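Local coordinates for protein metal-dependent phosphohydrolase, HDOD domain-containing (Geobacter sulfurreducens, PDB 3HC1) that is of unknown function but carries a two-iron site in an all-helical HDOD domain, and may act as a metal-dependent phosphohydrolase, at residues Y225-F236 / H264-L274; I129-T137 / S277-L288. All blocks are in the same frame, centred on the assembly; numbering follows the deposited sequence.

Interaction 1: residues Y225-F236 / H264-L274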
loop_
_atom_site.group_PDB
_atom_site.type_symbol
_atom_site.label_atom_id
_atom_site.label_comp_id
_atom_site.label_asym_id
_atom_site.label_seq_id
_atom_site.Cartn_x
_atom_site.Cartn_y
_atom_site.Cartn_z
ATOM N N TYR A 225 11.697 -9.607 13.747
ATOM C CA TYR A 225 11.168 -10.937 13.903
ATOM C C TYR A 225 11.129 -11.721 12.572
ATOM O O TYR A 225 11.127 -11.162 11.465
ATOM C CB TYR A 225 9.767 -10.862 14.524
ATOM C CG TYR A 225 8.852 -9.838 13.857
ATOM C CD1 TYR A 225 8.159 -10.142 12.670
ATOM C CD2 TYR A 225 8.628 -8.578 14.435
ATOM C CE1 TYR A 225 7.286 -9.211 12.057
ATOM C CE2 TYR A 225 7.713 -7.641 13.815
ATOM C CZ TYR A 225 7.070 -7.968 12.643
ATOM O OH TYR A 225 6.190 -7.076 12.035
ATOM N N LYS A 226 10.992 -13.022 12.722
ATOM C CA LYS A 226 11.208 -13.964 11.638
ATOM C C LYS A 226 9.987 -14.058 10.749
ATOM O O LYS A 226 10.094 -14.175 9.554
ATOM C CB LYS A 226 11.527 -15.351 12.255
ATOM C CG LYS A 226 11.856 -16.451 11.261
ATOM C CD LYS A 226 11.905 -17.813 11.966
ATOM C CE LYS A 226 12.600 -18.845 11.108
ATOM N NZ LYS A 226 12.090 -20.207 11.439
ATOM N N GLN A 227 8.804 -14.040 11.333
ATOM C CA GLN A 227 7.614 -14.154 10.522
ATOM C C GLN A 227 7.255 -12.772 10.002
ATOM O O GLN A 227 6.405 -12.079 10.561
ATOM C CB GLN A 227 6.496 -14.781 11.323
ATOM C CG GLN A 227 6.822 -16.233 11.726
ATOM C CD GLN A 227 5.990 -17.236 10.978
ATOM O OE1 GLN A 227 5.871 -17.165 9.750
ATOM N NE2 GLN A 227 5.381 -18.167 11.712
ATOM N N ALA A 228 7.894 -12.424 8.887
ATOM C CA ALA A 228 7.803 -11.084 8.311
ATOM C C ALA A 228 7.415 -11.119 6.830
ATOM O O ALA A 228 7.846 -10.249 6.066
ATOM C CB ALA A 228 9.148 -10.349 8.543
ATOM N N ALA A 229 6.524 -12.059 6.450
ATOM C CA ALA A 229 6.056 -12.271 5.044
ATOM C C ALA A 229 5.388 -11.050 4.498
ATOM O O ALA A 229 5.760 -10.604 3.429
ATOM C CB ALA A 229 5.128 -13.446 4.896
ATOM N N ILE A 230 4.454 -10.443 5.230
ATOM C CA ILE A 230 3.733 -9.301 4.684
ATOM C C ILE A 230 4.672 -8.142 4.380
ATOM O O ILE A 230 4.606 -7.583 3.304
ATOM C CB ILE A 230 2.544 -8.847 5.595
ATOM C CG1 ILE A 230 1.477 -9.978 5.693
ATOM C CG2 ILE A 230 1.915 -7.592 5.018
ATOM C CD1 ILE A 230 0.411 -9.790 6.768
ATOM N N VAL A 231 5.533 -7.789 5.329
ATOM C CA VAL A 231 6.445 -6.688 5.173
ATOM C C VAL A 231 7.369 -6.978 3.982
ATOM O O VAL A 231 7.592 -6.111 3.134
ATOM C CB VAL A 231 7.367 -6.441 6.396
ATOM C CG1 VAL A 231 8.126 -5.100 6.150
ATOM C CG2 VAL A 231 6.591 -6.407 7.712
ATOM N N ALA A 232 7.890 -8.211 3.929
ATOM C CA ALA A 232 8.772 -8.620 2.860
ATOM C C ALA A 232 8.082 -8.452 1.494
ATOM O O ALA A 232 8.701 -7.926 0.554
ATOM C CB ALA A 232 9.251 -10.058 3.101
HETATM N N MSE A 233 6.788 -8.832 1.419
HETATM C CA MSE A 233 5.993 -8.714 0.198
HETATM C C MSE A 233 5.816 -7.279 -0.262
HETATM O O MSE A 233 5.962 -6.948 -1.467
HETATM C CB MSE A 233 4.615 -9.469 0.350
HETATM C CG MSE A 233 4.887 -11.002 0.233
HETATM SE SE MSE A 233 3.346 -11.934 0.855
HETATM C CE MSE A 233 4.378 -13.546 1.230
ATOM N N VAL A 234 5.504 -6.424 0.693
ATOM C CA VAL A 234 5.251 -4.996 0.389
ATOM C C VAL A 234 6.577 -4.305 0.106
ATOM O O VAL A 234 6.636 -3.444 -0.802
ATOM C CB VAL A 234 4.474 -4.319 1.540
ATOM C CG1 VAL A 234 4.453 -2.707 1.428
ATOM C CG2 VAL A 234 3.042 -4.940 1.684
ATOM N N ALA A 235 7.644 -4.637 0.846
ATOM C CA ALA A 235 8.955 -4.014 0.533
ATOM C C ALA A 235 9.368 -4.364 -0.868
ATOM O O ALA A 235 9.843 -3.479 -1.592
ATOM C CB ALA A 235 10.105 -4.413 1.502
ATOM N N PHE A 236 9.226 -5.649 -1.259
ATOM C CA PHE A 236 9.543 -6.039 -2.643
ATOM C C PHE A 236 8.682 -5.283 -3.647
ATOM O O PHE A 236 9.192 -4.691 -4.627
ATOM C CB PHE A 236 9.466 -7.561 -2.894
ATOM C CG PHE A 236 9.731 -7.937 -4.299
ATOM C CD1 PHE A 236 8.733 -7.878 -5.236
ATOM C CD2 PHE A 236 11.025 -8.235 -4.709
ATOM C CE1 PHE A 236 8.976 -8.148 -6.539
ATOM C CE2 PHE A 236 11.276 -8.512 -6.022
ATOM C CZ PHE A 236 10.263 -8.470 -6.935
ATOM N N HIS A 264 16.540 -10.169 -4.570
ATOM C CA HIS A 264 16.031 -9.319 -3.484
ATOM C C HIS A 264 15.914 -10.090 -2.147
ATOM O O HIS A 264 15.507 -11.249 -2.145
ATOM C CB HIS A 264 14.677 -8.757 -3.881
ATOM C CG HIS A 264 14.198 -7.609 -3.019
ATOM N ND1 HIS A 264 13.639 -7.795 -1.772
ATOM C CD2 HIS A 264 14.092 -6.287 -3.280
ATOM C CE1 HIS A 264 13.278 -6.621 -1.272
ATOM N NE2 HIS A 264 13.546 -5.688 -2.168
ATOM N N PRO A 265 16.281 -9.443 -1.027
ATOM C CA PRO A 265 16.260 -10.132 0.269
ATOM C C PRO A 265 14.885 -10.599 0.753
ATOM O O PRO A 265 14.809 -11.475 1.631
ATOM C CB PRO A 265 16.854 -9.085 1.233
ATOM C CG PRO A 265 16.849 -7.809 0.520
ATOM C CD PRO A 265 16.941 -8.126 -0.926
ATOM N N SER A 266 13.816 -10.040 0.195
ATOM C CA SER A 266 12.478 -10.429 0.600
ATOM C C SER A 266 12.202 -11.902 0.303
ATOM O O SER A 266 11.445 -12.513 1.021
ATOM C CB SER A 266 11.404 -9.590 -0.067
ATOM O OG SER A 266 11.337 -8.308 0.481
ATOM N N TRP A 267 12.802 -12.448 -0.754
ATOM C CA TRP A 267 12.507 -13.814 -1.164
ATOM C C TRP A 267 12.914 -14.785 -0.066
ATOM O O TRP A 267 12.133 -15.629 0.283
ATOM C CB TRP A 267 13.151 -14.192 -2.505
ATOM C CG TRP A 267 12.680 -13.389 -3.601
ATOM C CD1 TRP A 267 13.429 -12.570 -4.392
ATOM C CD2 TRP A 267 11.325 -13.238 -4.030
ATOM N NE1 TRP A 267 12.621 -11.937 -5.307
ATOM C CE2 TRP A 267 11.326 -12.339 -5.109
ATOM C CE3 TRP A 267 10.113 -13.843 -3.655
ATOM C CZ2 TRP A 267 10.149 -11.990 -5.806
ATOM C CZ3 TRP A 267 8.955 -13.485 -4.306
ATOM C CH2 TRP A 267 8.970 -12.560 -5.373
ATOM N N GLY A 268 14.122 -14.634 0.496
ATOM C CA GLY A 268 14.528 -15.389 1.667
ATOM C C GLY A 268 13.649 -15.182 2.906
ATOM O O GLY A 268 13.383 -16.129 3.662
ATOM N N VAL A 269 13.154 -13.967 3.107
ATOM C CA VAL A 269 12.334 -13.675 4.286
ATOM C C VAL A 269 10.989 -14.398 4.185
ATOM O O VAL A 269 10.497 -15.017 5.182
ATOM C CB VAL A 269 12.218 -12.138 4.503
ATOM C CG1 VAL A 269 11.173 -11.788 5.578
ATOM C CG2 VAL A 269 13.614 -11.615 4.915
ATOM N N ILE A 270 10.449 -14.414 2.969
ATOM C CA ILE A 270 9.188 -15.112 2.678
ATOM C C ILE A 270 9.395 -16.612 2.916
ATOM O O ILE A 270 8.585 -17.203 3.622
ATOM C CB ILE A 270 8.677 -14.836 1.250
ATOM C CG1 ILE A 270 8.297 -13.376 1.120
ATOM C CG2 ILE A 270 7.458 -15.725 0.902
ATOM C CD1 ILE A 270 8.075 -12.879 -0.292
ATOM N N ARG A 271 10.482 -17.214 2.387
ATOM C CA ARG A 271 10.771 -18.635 2.642
ATOM C C ARG A 271 10.971 -18.997 4.117
ATOM O O ARG A 271 10.563 -20.064 4.528
ATOM C CB ARG A 271 12.027 -19.135 1.913
ATOM C CG ARG A 271 11.864 -19.253 0.457
ATOM C CD ARG A 271 12.886 -20.178 -0.206
ATOM N NE ARG A 271 12.455 -20.284 -1.593
ATOM C CZ ARG A 271 12.781 -19.445 -2.572
ATOM N NH1 ARG A 271 13.641 -18.457 -2.367
ATOM N NH2 ARG A 271 12.270 -19.636 -3.787
ATOM N N ARG A 272 11.675 -18.172 4.874
ATOM C CA ARG A 272 11.832 -18.420 6.303
ATOM C C ARG A 272 10.460 -18.291 7.023
ATOM O O ARG A 272 10.232 -18.985 8.016
ATOM C CB ARG A 272 12.889 -17.498 6.921
ATOM C CG ARG A 272 12.320 -16.234 7.537
ATOM C CD ARG A 272 13.366 -15.207 7.948
ATOM N NE ARG A 272 12.727 -13.983 8.498
ATOM C CZ ARG A 272 13.340 -12.796 8.610
ATOM N NH1 ARG A 272 14.588 -12.636 8.180
ATOM N NH2 ARG A 272 12.698 -11.732 9.143
ATOM N N SER A 273 9.561 -17.427 6.530
ATOM C CA SER A 273 8.247 -17.204 7.159
ATOM C C SER A 273 7.220 -18.310 6.808
ATOM O O SER A 273 6.319 -18.607 7.588
ATOM C CB SER A 273 7.659 -15.824 6.771
ATOM O OG SER A 273 8.562 -14.735 6.993
ATOM N N LEU A 274 7.347 -18.869 5.614
ATOM C CA LEU A 274 6.415 -19.846 5.067
ATOM C C LEU A 274 7.220 -21.108 4.765
ATOM O O LEU A 274 7.607 -21.346 3.623
ATOM C CB LEU A 274 5.766 -19.289 3.785
ATOM C CG LEU A 274 5.051 -17.926 3.915
ATOM C CD1 LEU A 274 4.519 -17.395 2.547
ATOM C CD2 LEU A 274 3.922 -17.999 4.967
HETATM O O HOH W 1 12.646 -3.337 -0.774
#

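Interaction 2: residues I129-T137 / S277-L288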
loop_
_atom_site.group_PDB
_atom_site.type_symbol
_atom_site.label_atom_id
_atom_site.label_comp_id
_atom_site.label_asym_id
_atom_site.label_seq_id
_atom_site.Cartn_x
_atom_site.Cartn_y
_atom_site.Cartn_z
ATOM N N ILE A 129 0.484 -5.555 -6.614
ATOM C CA ILE A 129 1.651 -6.403 -6.841
ATOM C C ILE A 129 1.991 -7.201 -5.599
ATOM O O ILE A 129 2.307 -8.399 -5.702
ATOM C CB ILE A 129 2.887 -5.583 -7.347
ATOM C CG1 ILE A 129 2.589 -5.202 -8.805
ATOM C CG2 ILE A 129 4.220 -6.423 -7.219
ATOM C CD1 ILE A 129 3.397 -4.162 -9.387
ATOM N N ALA A 130 1.941 -6.559 -4.427
ATOM C CA ALA A 130 2.186 -7.290 -3.192
ATOM C C ALA A 130 1.169 -8.441 -3.033
ATOM O O ALA A 130 1.553 -9.524 -2.604
ATOM C CB ALA A 130 2.156 -6.402 -2.022
ATOM N N LYS A 131 -0.076 -8.215 -3.427
ATOM C CA LYS A 131 -1.065 -9.265 -3.351
ATOM C C LYS A 131 -0.725 -10.375 -4.317
ATOM O O LYS A 131 -0.809 -11.535 -3.918
ATOM C CB LYS A 131 -2.476 -8.795 -3.573
ATOM C CG LYS A 131 -3.501 -9.851 -3.104
ATOM C CD LYS A 131 -4.914 -9.461 -3.423
ATOM C CE LYS A 131 -5.901 -10.569 -3.006
ATOM N NZ LYS A 131 -7.291 -10.318 -3.517
ATOM N N LEU A 132 -0.330 -10.032 -5.562
ATOM C CA LEU A 132 0.047 -11.056 -6.558
ATOM C C LEU A 132 1.122 -11.980 -5.982
ATOM O O LEU A 132 1.022 -13.228 -6.115
ATOM C CB LEU A 132 0.534 -10.440 -7.869
ATOM C CG LEU A 132 -0.493 -9.744 -8.764
ATOM C CD1 LEU A 132 0.217 -8.860 -9.788
ATOM C CD2 LEU A 132 -1.443 -10.759 -9.435
ATOM N N ILE A 133 2.133 -11.376 -5.329
ATOM C CA ILE A 133 3.171 -12.141 -4.687
ATOM C C ILE A 133 2.630 -13.076 -3.577
ATOM O O ILE A 133 3.064 -14.262 -3.471
ATOM C CB ILE A 133 4.332 -11.253 -4.218
ATOM C CG1 ILE A 133 4.989 -10.589 -5.448
ATOM C CG2 ILE A 133 5.362 -12.099 -3.419
ATOM C CD1 ILE A 133 5.731 -9.327 -5.172
ATOM N N ALA A 134 1.702 -12.560 -2.761
ATOM C CA ALA A 134 1.063 -13.326 -1.721
ATOM C C ALA A 134 0.457 -14.592 -2.332
ATOM O O ALA A 134 0.662 -15.695 -1.855
ATOM C CB ALA A 134 -0.023 -12.542 -1.129
ATOM N N GLU A 135 -0.290 -14.392 -3.393
ATOM C CA GLU A 135 -0.924 -15.486 -4.117
ATOM C C GLU A 135 0.082 -16.492 -4.677
ATOM O O GLU A 135 -0.067 -17.701 -4.462
ATOM C CB GLU A 135 -1.861 -14.919 -5.203
ATOM C CG GLU A 135 -3.036 -14.133 -4.574
ATOM C CD GLU A 135 -3.862 -13.318 -5.572
ATOM O OE1 GLU A 135 -3.367 -12.962 -6.658
ATOM O OE2 GLU A 135 -5.027 -13.039 -5.241
ATOM N N ARG A 136 1.137 -16.010 -5.337
ATOM C CA ARG A 136 2.112 -16.916 -5.950
ATOM C C ARG A 136 2.977 -17.680 -4.965
ATOM O O ARG A 136 3.559 -18.716 -5.318
ATOM C CB ARG A 136 3.051 -16.179 -6.929
ATOM C CG ARG A 136 2.370 -15.545 -8.102
ATOM C CD ARG A 136 1.689 -16.523 -9.035
ATOM N NE ARG A 136 0.976 -15.752 -10.044
ATOM C CZ ARG A 136 -0.252 -15.252 -9.922
ATOM N NH1 ARG A 136 -0.997 -15.489 -8.846
ATOM N NH2 ARG A 136 -0.748 -14.509 -10.903
ATOM N N THR A 137 3.068 -17.204 -3.735
ATOM C CA THR A 137 3.916 -17.847 -2.744
ATOM C C THR A 137 3.065 -18.639 -1.753
ATOM O O THR A 137 3.587 -19.181 -0.783
ATOM C CB THR A 137 4.795 -16.797 -2.029
ATOM O OG1 THR A 137 3.965 -15.832 -1.346
ATOM C CG2 THR A 137 5.755 -16.098 -3.031
ATOM N N SER A 277 6.225 -23.222 1.673
ATOM C CA SER A 277 6.003 -22.576 0.361
ATOM C C SER A 277 7.123 -22.828 -0.658
ATOM O O SER A 277 8.325 -22.625 -0.390
ATOM C CB SER A 277 5.735 -21.073 0.491
ATOM O OG SER A 277 6.920 -20.343 0.712
ATOM N N ASP A 278 6.698 -23.300 -1.823
ATOM C CA ASP A 278 7.592 -23.607 -2.934
ATOM C C ASP A 278 7.232 -22.681 -4.080
ATOM O O ASP A 278 6.101 -22.707 -4.589
ATOM C CB ASP A 278 7.428 -25.065 -3.366
ATOM C CG ASP A 278 7.957 -26.040 -2.332
ATOM O OD1 ASP A 278 8.152 -25.648 -1.153
ATOM O OD2 ASP A 278 8.181 -27.212 -2.699
ATOM N N PHE A 279 8.178 -21.835 -4.454
ATOM C CA PHE A 279 7.976 -20.893 -5.539
ATOM C C PHE A 279 9.298 -20.637 -6.239
ATOM O O PHE A 279 10.378 -20.908 -5.681
ATOM C CB PHE A 279 7.367 -19.576 -5.028
ATOM C CG PHE A 279 8.225 -18.842 -4.032
ATOM C CD1 PHE A 279 9.207 -17.964 -4.454
ATOM C CD2 PHE A 279 8.018 -19.002 -2.675
ATOM C CE1 PHE A 279 9.984 -17.268 -3.543
ATOM C CE2 PHE A 279 8.778 -18.293 -1.755
ATOM C CZ PHE A 279 9.755 -17.432 -2.180
ATOM N N ASP A 280 9.201 -20.109 -7.453
ATOM C CA ASP A 280 10.364 -19.726 -8.178
ATOM C C ASP A 280 10.278 -18.207 -8.382
ATOM O O ASP A 280 9.531 -17.731 -9.232
ATOM C CB ASP A 280 10.405 -20.491 -9.493
ATOM C CG ASP A 280 11.615 -20.156 -10.329
ATOM O OD1 ASP A 280 12.426 -19.301 -9.927
ATOM O OD2 ASP A 280 11.761 -20.771 -11.398
ATOM N N GLU A 281 11.068 -17.458 -7.613
ATOM C CA GLU A 281 11.074 -15.997 -7.724
ATOM C C GLU A 281 11.507 -15.508 -9.129
ATOM O O GLU A 281 11.090 -14.442 -9.565
ATOM C CB GLU A 281 11.923 -15.367 -6.620
ATOM C CG GLU A 281 13.401 -15.715 -6.632
ATOM C CD GLU A 281 13.727 -16.914 -5.751
ATOM O OE1 GLU A 281 12.948 -17.877 -5.772
ATOM O OE2 GLU A 281 14.734 -16.868 -5.035
ATOM N N LYS A 282 12.315 -16.288 -9.853
ATOM C CA LYS A 282 12.634 -15.965 -11.258
ATOM C C LYS A 282 11.373 -15.879 -12.128
ATOM O O LYS A 282 11.180 -14.922 -12.874
ATOM C CB LYS A 282 13.598 -16.991 -11.868
ATOM C CG LYS A 282 15.013 -16.971 -11.266
ATOM C CD LYS A 282 15.957 -17.932 -12.010
ATOM C CE LYS A 282 15.662 -19.427 -11.687
ATOM N NZ LYS A 282 15.943 -20.424 -12.811
ATOM N N LEU A 283 10.498 -16.866 -12.018
ATOM C CA LEU A 283 9.247 -16.870 -12.806
ATOM C C LEU A 283 8.261 -15.797 -12.334
ATOM O O LEU A 283 7.546 -15.220 -13.149
ATOM C CB LEU A 283 8.590 -18.241 -12.766
ATOM C CG LEU A 283 9.490 -19.346 -13.346
ATOM C CD1 LEU A 283 8.855 -20.746 -13.129
ATOM C CD2 LEU A 283 9.829 -19.100 -14.834
ATOM N N ILE A 284 8.231 -15.524 -11.033
ATOM C CA ILE A 284 7.388 -14.442 -10.510
ATOM C C ILE A 284 7.847 -13.076 -11.040
ATOM O O ILE A 284 7.028 -12.302 -11.487
ATOM C CB ILE A 284 7.321 -14.379 -8.959
ATOM C CG1 ILE A 284 6.801 -15.704 -8.361
ATOM C CG2 ILE A 284 6.423 -13.169 -8.481
ATOM C CD1 ILE A 284 6.968 -15.804 -6.862
ATOM N N VAL A 285 9.142 -12.775 -10.970
ATOM C CA VAL A 285 9.637 -11.523 -11.515
ATOM C C VAL A 285 9.303 -11.443 -13.011
ATOM O O VAL A 285 8.822 -10.420 -13.492
ATOM C CB VAL A 285 11.143 -11.335 -11.303
ATOM C CG1 VAL A 285 11.634 -10.066 -12.106
ATOM C CG2 VAL A 285 11.431 -11.168 -9.847
ATOM N N ALA A 286 9.525 -12.551 -13.734
ATOM C CA ALA A 286 9.210 -12.593 -15.153
ATOM C C ALA A 286 7.764 -12.296 -15.444
ATOM O O ALA A 286 7.460 -11.491 -16.390
ATOM C CB ALA A 286 9.634 -13.898 -15.788
ATOM N N GLU A 287 6.876 -12.894 -14.648
ATOM C CA GLU A 287 5.426 -12.648 -14.775
ATOM C C GLU A 287 5.051 -11.187 -14.546
ATOM O O GLU A 287 4.240 -10.598 -15.293
ATOM C CB GLU A 287 4.630 -13.538 -13.810
ATOM C CG GLU A 287 3.138 -13.349 -13.954
ATOM C CD GLU A 287 2.326 -14.067 -12.900
ATOM O OE1 GLU A 287 2.878 -14.869 -12.106
ATOM O OE2 GLU A 287 1.106 -13.854 -12.905
ATOM N N LEU A 288 5.581 -10.615 -13.467
ATOM C CA LEU A 288 5.341 -9.187 -13.177
ATOM C C LEU A 288 5.759 -8.311 -14.362
ATOM O O LEU A 288 4.990 -7.466 -14.853
ATOM C CB LEU A 288 6.071 -8.777 -11.891
ATOM C CG LEU A 288 5.438 -9.391 -10.607
ATOM C CD1 LEU A 288 6.333 -9.072 -9.430
ATOM C CD2 LEU A 288 3.974 -8.961 -10.363
#

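Interaction 1: residues Y225-F236 / H264-L274
Ala-232 CB packs against Val-269 CG1 at 3.6 Å, at the centre of a close antiparallel helix pair: helices 229-236 and 266-273 approach to 8.6 Å between axes, with 159° between their directions. The small side chains of Ala-229 and Ala-232 are consistent with this closeness, and Ile-270 lies crosswise to Met-233, a selenomethionine, with Ile-270 CD1 3.7 Å from Met-233 CG. Within this tight part Ser-266 OG donates to Ala-232 O over 2.7 Å, tilted from the carbonyl plane and on the face opposite Phe-236 N, so the buried carbonyl serves two donors. Next to it is an aromatic cluster. A chi1 of 178° swings the Phe-236 ring away from its own backbone N and its edge to the face of His-264, Phe-236 CD2 lying 3.6 Å from His-264 CG, while Trp-267 brings its own edge over a face of Phe-236. His-264 ND1 accepts from Ser-266 N near its ring plane, a capping bond that holds the imidazole in its rotation.

The opposite end is looser and more exposed. There Arg-272, extended from CG to NE, runs antiparallel alongside the Lys-226 side chain and gives a nearly straight bond from Arg-272 NE to Lys-226 O (2.8 Å), in the guanidinium plane and on a carbonyl lone pair; NH2 adds a weak bond to Tyr-225 O. Replacing Arg-272 by a leucine would probably leave both carbonyls without these donors and let the turn before helix 229-236 shift.

Around the pair, helix 116-136 covers Met-233 and Phe-236, helix 208-216 and helix 142-150 back Ile-230 and Val-234, and helix 281-302 closes over Phe-236 and Trp-267.

Interaction 2: residues I129-T137 / S277-L288
In the all-helical HDOD fold, the end of helix 116-136, which carries the iron ligand His-122 further back, is covered by the start of the C-terminal helix 281-302 and the loop before it. The two short helical segments run roughly antiparallel, 144° between their directions, but their axes stay 11.3 Å apart, so long side chains bridge the gap. Leu-288 fills its inner end: Leu-288 CD1 and CD2 both touch Ile-129 CG2, CD1 at 4.0 Å, and Leu-288 CD1 also packs on Ile-133 CD1. Further along, Ile-284 CD1 touches both Arg-136 CB and Thr-137 CG2. Thr-137 CG2 also sits over a face of the Phe-279 ring, a CH-pi contact 3.8 Å from the centroid; its OG1, placed between backbone N and carbonyl carbon (chi1 61°), turns back to donate to Ile-133 O, sending the methyl to the ring. On the outer side, Arg-136 holds Glu-287 in a side-on, two-bond salt bridge. The guanidinium and carboxylate are nearly coplanar, 18° apart, and each oxygen uses its syn lone pair: Arg-136 NE donates to Glu-287 OE1 at 2.9 Å, and Arg-136 NH2 donates to Glu-287 OE2 at 2.8 Å.

In the fold
From the N terminus, the chain first passes 129-137 at the end of helix 116-136, then runs through the mostly helical part that supplies several iron ligands before reaching 225-236. A short excursion of 27 residues brings it back at 264-274, where interaction 1 closes the inner loop; interaction 2 closes the outer one at 277-288, so the smaller loop lies wholly within the larger. The two contacts touch: Phe-236 packs on Ile-133, Trp-267 packs on Glu-281, and Arg-271 forms a salt bridge with Glu-281. Together they bind helices 116-136, 229-243, 266-273 and 281-302 into one bundle beside the iron site.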